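Side-chain contacts in sporozoite surface protein 2 (Plasmodium vivax, PDB 4HQO), which serves as a surface receptor for the gliding motility of malaria sporozoites, its extracellular part including a metal-binding von Willebrand factor A domain: residues T103-T106 with A107-E111; V146-K149 with L150-R153. The protein carries 4 engineered substitutions. All coordinates share one frame; numbering follows the deposited sequence.

Contact 1 of 2, residues T103-T106 with A107-E111. Engineered in segment 103-106: S104 (natural residue Asn). With MG (magnesium ion), chain E.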
loop_
_atom_site.group_PDB
_atom_site.type_symbol
_atom_site.label_atom_id
_atom_site.label_comp_id
_atom_site.label_asym_id
_atom_site.label_seq_id
_atom_site.Cartn_x
_atom_site.Cartn_y
_atom_site.Cartn_z
ATOM N N THR A 103 -10.496 -24.479 -3.627
ATOM C CA THR A 103 -10.285 -23.040 -3.806
ATOM C C THR A 103 -10.221 -22.278 -2.478
ATOM O O THR A 103 -11.235 -21.774 -1.996
ATOM C CB THR A 103 -11.411 -22.447 -4.673
ATOM O OG1 THR A 103 -11.660 -23.314 -5.787
ATOM C CG2 THR A 103 -11.038 -21.051 -5.173
ATOM N N SER A 104 -9.028 -22.205 -1.895
ATOM C CA SER A 104 -8.824 -21.543 -0.610
ATOM C C SER A 104 -8.850 -20.010 -0.716
ATOM O O SER A 104 -7.861 -19.329 -0.412
ATOM C CB SER A 104 -7.498 -21.993 -0.010
ATOM O OG SER A 104 -7.543 -23.363 0.333
ATOM N N MET A 105 -9.983 -19.461 -1.132
ATOM C CA MET A 105 -10.040 -18.027 -1.422
ATOM C C MET A 105 -10.011 -17.184 -0.141
ATOM O O MET A 105 -9.370 -16.140 -0.089
ATOM C CB MET A 105 -11.280 -17.700 -2.255
ATOM C CG MET A 105 -11.416 -16.236 -2.609
ATOM S SD MET A 105 -12.971 -15.870 -3.435
ATOM C CE MET A 105 -12.802 -16.888 -4.901
ATOM N N THR A 106 -10.708 -17.650 0.888
ATOM C CA THR A 106 -10.751 -16.956 2.174
ATOM C C THR A 106 -9.345 -16.902 2.777
ATOM O O THR A 106 -8.925 -15.870 3.282
ATOM C CB THR A 106 -11.712 -17.661 3.149
ATOM O OG1 THR A 106 -13.049 -17.575 2.640
ATOM C CG2 THR A 106 -11.637 -17.044 4.568
ATOM N N ALA A 107 -8.615 -18.013 2.708
ATOM C CA ALA A 107 -7.250 -18.058 3.243
ATOM C C ALA A 107 -6.285 -17.101 2.518
ATOM O O ALA A 107 -5.428 -16.482 3.147
ATOM C CB ALA A 107 -6.710 -19.499 3.244
ATOM N N ALA A 108 -6.434 -16.962 1.205
ATOM C CA ALA A 108 -5.588 -16.028 0.453
ATOM C C ALA A 108 -5.868 -14.580 0.869
ATOM O O ALA A 108 -4.948 -13.790 1.091
ATOM C CB ALA A 108 -5.800 -16.206 -1.046
ATOM N N LEU A 109 -7.147 -14.245 0.981
ATOM C CA LEU A 109 -7.562 -12.911 1.403
ATOM C C LEU A 109 -7.134 -12.639 2.843
ATOM O O LEU A 109 -6.797 -11.510 3.205
ATOM C CB LEU A 109 -9.073 -12.755 1.254
ATOM C CG LEU A 109 -9.616 -12.614 -0.165
ATOM C CD1 LEU A 109 -11.080 -13.008 -0.186
ATOM C CD2 LEU A 109 -9.438 -11.175 -0.665
ATOM N N ASP A 110 -7.136 -13.685 3.660
ATOM C CA ASP A 110 -6.672 -13.576 5.039
ATOM C C ASP A 110 -5.185 -13.236 5.137
ATOM O O ASP A 110 -4.743 -12.648 6.123
ATOM C CB ASP A 110 -6.942 -14.863 5.809
ATOM C CG ASP A 110 -8.185 -14.775 6.655
ATOM O OD1 ASP A 110 -8.495 -13.662 7.140
ATOM O OD2 ASP A 110 -8.850 -15.819 6.831
ATOM N N GLU A 111 -4.409 -13.635 4.137
ATOM C CA GLU A 111 -3.001 -13.246 4.107
ATOM C C GLU A 111 -2.877 -11.723 4.061
ATOM O O GLU A 111 -2.016 -11.138 4.725
ATOM C CB GLU A 111 -2.265 -13.886 2.924
ATOM C CG GLU A 111 -2.244 -15.411 2.943
ATOM C CD GLU A 111 -1.328 -16.013 4.005
ATOM O OE1 GLU A 111 -1.088 -17.237 3.942
ATOM O OE2 GLU A 111 -0.838 -15.286 4.892
HETATM MG MG MG E . -12.126 -23.766 -7.889
HETATM O O HOH W 1 -12.212 -21.609 -7.996
HETATM O O HOH W 2 -14.003 -24.358 -7.085
HETATM O O HOH W 3 -11.882 -25.933 -7.994
#
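M105 and L109 lie side by side one helical turn apart and point the same way, CG of M105 meeting CD1 of L109 at 4.1 Å. CG of M105 stands anti to the backbone N (chi1 -180°), and the chain runs on extended until it bends at the sulfur. Both side chains are buried: the flexible thioether of M105 reaches L131 and T133 of the central strand 126-133, while the branched L109 packs into the interface with helix 140-152, on V146. T106 and D110 form a second pair alongside each other, CG2 of T106 lying 3.8 Å from OD2 of D110.

Beneath these pairs runs the first turn of helix 105-117. N of A108 bonds to O of S104 at 3.2 Å, N of L109 to O of M105 at 3.1 Å, and N of D110 to O of T106 at 2.8 Å. S104, engineered in place of asparagine, occupies the N-cap position, but its OG makes no capping bond and turns instead to O of G66. It centres an inverse gamma turn, in which N of M105 bonds to O of T103 at 2.8 Å. The methyls of A107 and A108 are small enough for the helix to lie close to the sheet, A107 on T69 and A108 on F65.

Just ahead of the helix, OG1 of T103 binds magnesium at 2.2 Å, and N of T103 is held by OD1 of N138. The six ligands of this metal ion-dependent adhesion site are the hydroxyls of T103, S28 and S30 and three waters. With no carboxylate among them, the ion is probably left electrophilic, consistent with a role in adhesion.

Contact 2 of 2, residues V146-K149 with L150-R153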
loop_
_atom_site.group_PDB
_atom_site.type_symbol
_atom_site.label_atom_id
_atom_site.label_comp_id
_atom_site.label_asym_id
_atom_site.label_seq_id
_atom_site.Cartn_x
_atom_site.Cartn_y
_atom_site.Cartn_z
ATOM N N VAL A 146 -14.436 -11.887 4.736
ATOM C CA VAL A 146 -13.088 -11.343 4.830
ATOM C C VAL A 146 -12.867 -10.200 3.832
ATOM O O VAL A 146 -12.185 -9.223 4.148
ATOM C CB VAL A 146 -11.994 -12.425 4.681
ATOM C CG1 VAL A 146 -12.088 -13.107 3.332
ATOM C CG2 VAL A 146 -10.617 -11.808 4.865
ATOM N N ALA A 147 -13.450 -10.312 2.642
ATOM C CA ALA A 147 -13.358 -9.233 1.657
ATOM C C ALA A 147 -13.974 -7.970 2.244
ATOM O O ALA A 147 -13.433 -6.877 2.108
ATOM C CB ALA A 147 -14.076 -9.605 0.395
ATOM N N ASN A 148 -15.112 -8.143 2.905
ATOM C CA ASN A 148 -15.805 -7.038 3.529
ATOM C C ASN A 148 -14.985 -6.409 4.655
ATOM O O ASN A 148 -14.958 -5.196 4.788
ATOM C CB ASN A 148 -17.182 -7.481 4.031
ATOM C CG ASN A 148 -18.237 -7.440 2.945
ATOM O OD1 ASN A 148 -18.072 -6.764 1.930
ATOM N ND2 ASN A 148 -19.332 -8.166 3.152
ATOM N N LYS A 149 -14.317 -7.233 5.456
ATOM C CA LYS A 149 -13.450 -6.724 6.512
ATOM C C LYS A 149 -12.289 -5.917 5.926
ATOM O O LYS A 149 -11.892 -4.901 6.478
ATOM C CB LYS A 149 -12.909 -7.865 7.370
ATOM C CG LYS A 149 -13.939 -8.477 8.304
ATOM C CD LYS A 149 -13.336 -9.605 9.115
ATOM C CE LYS A 149 -14.343 -10.172 10.112
ATOM N NZ LYS A 149 -13.781 -11.339 10.847
ATOM N N LEU A 150 -11.746 -6.378 4.810
ATOM C CA LEU A 150 -10.663 -5.666 4.149
ATOM C C LEU A 150 -11.111 -4.263 3.693
ATOM O O LEU A 150 -10.424 -3.268 3.936
ATOM C CB LEU A 150 -10.132 -6.490 2.980
ATOM C CG LEU A 150 -9.250 -7.682 3.375
ATOM C CD1 LEU A 150 -9.038 -8.604 2.204
ATOM C CD2 LEU A 150 -7.903 -7.216 3.891
ATOM N N LYS A 151 -12.276 -4.196 3.058
ATOM C CA LYS A 151 -12.832 -2.941 2.584
ATOM C C LYS A 151 -13.065 -1.961 3.720
ATOM O O LYS A 151 -12.856 -0.758 3.555
ATOM C CB LYS A 151 -14.131 -3.198 1.819
ATOM C CG LYS A 151 -13.916 -4.078 0.571
ATOM C CD LYS A 151 -15.207 -4.213 -0.226
ATOM C CE LYS A 151 -15.076 -5.216 -1.362
ATOM N NZ LYS A 151 -16.328 -5.252 -2.185
ATOM N N GLN A 152 -13.479 -2.481 4.876
ATOM C CA GLN A 152 -13.726 -1.656 6.054
ATOM C C GLN A 152 -12.444 -1.039 6.593
ATOM O O GLN A 152 -12.485 -0.071 7.350
ATOM C CB GLN A 152 -14.407 -2.468 7.164
ATOM C CG GLN A 152 -15.918 -2.568 7.032
ATOM C CD GLN A 152 -16.535 -3.513 8.056
ATOM O OE1 GLN A 152 -15.828 -4.246 8.754
ATOM N NE2 GLN A 152 -17.861 -3.498 8.148
ATOM N N ARG A 153 -11.308 -1.612 6.215
ATOM C CA ARG A 153 -10.016 -1.086 6.637
ATOM C C ARG A 153 -9.377 -0.283 5.516
ATOM O O ARG A 153 -8.155 -0.175 5.465
ATOM C CB ARG A 153 -9.067 -2.227 7.010
ATOM C CG ARG A 153 -9.621 -3.215 8.000
ATOM C CD ARG A 153 -8.654 -4.372 8.171
ATOM N NE ARG A 153 -7.566 -4.018 9.074
ATOM C CZ ARG A 153 -6.807 -4.899 9.709
ATOM N NH1 ARG A 153 -7.006 -6.199 9.534
ATOM N NH2 ARG A 153 -5.846 -4.481 10.519
HETATM O O HOH W 4 -18.618 -6.344 -0.688
#
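CG of L150 sits against O of V146, beyond the oxygen end, at 3.4 Å, while N of L150 donates to that same oxygen at 3.0 Å. CG of L150 lies anti to the carbonyl carbon (chi1 -75°), which turns the isobutyl group back along the helix; CD1 then comes within 4.5 Å of CG2 of V146, a loose apolar contact. Branched hydrocarbon suits this buried face, where the two chains pack between helices 140-152 and 105-117: V146 lies on L109 and also touches D110, and L150 meets Q113.

CG of K151 lies 3.2 Å from O of A147, the next oxygen along, which also accepts the bond from N of K151. The rest of the chain is extended, carrying NZ to a water at 2.9 Å that in turn donates to OD1 of N148 at 2.7 Å. NZ also bonds to O of I174, so the lysine spans from its own helix to helix 168-175.

At the end of helix 140-152 the bonding changes from i to i-4 to a shorter span: N of R153 bonds to O of L150 at 3.0 Å and keeps a weak bond to O of K149 at 3.4 Å. The arginine chain bends at chi3 (80°), and NH1 bonds to the side chains of Q113 and N117. Long polar chains thus tie a largely solvent-facing turn to its neighbours, and the ammonium of K151 would probably interact favourably with the carbonyl end of helix 168-175.

How the contacts relate
Contact 1 opens helix 105-117 and contact 2 closes helix 140-152; they follow in that order along the chain, separated by strand 126-133, and their centres are 13 Å apart. Both lie in the von Willebrand factor A domain, an alpha/beta fold with helices packed around a central mixed sheet. They touch directly where the helices pack: V146 sets CG1 3.7 Å from CD1 of L109 and CG2 3.6 Å from OD1 of D110, while CD1 of L150 lies 3.8 Å from O of L109. The metal ligand T103 lies just before helix 105-117; contact 2 meets that helix about one turn in, the side chain of V146 staying about 12 Å from that of T103.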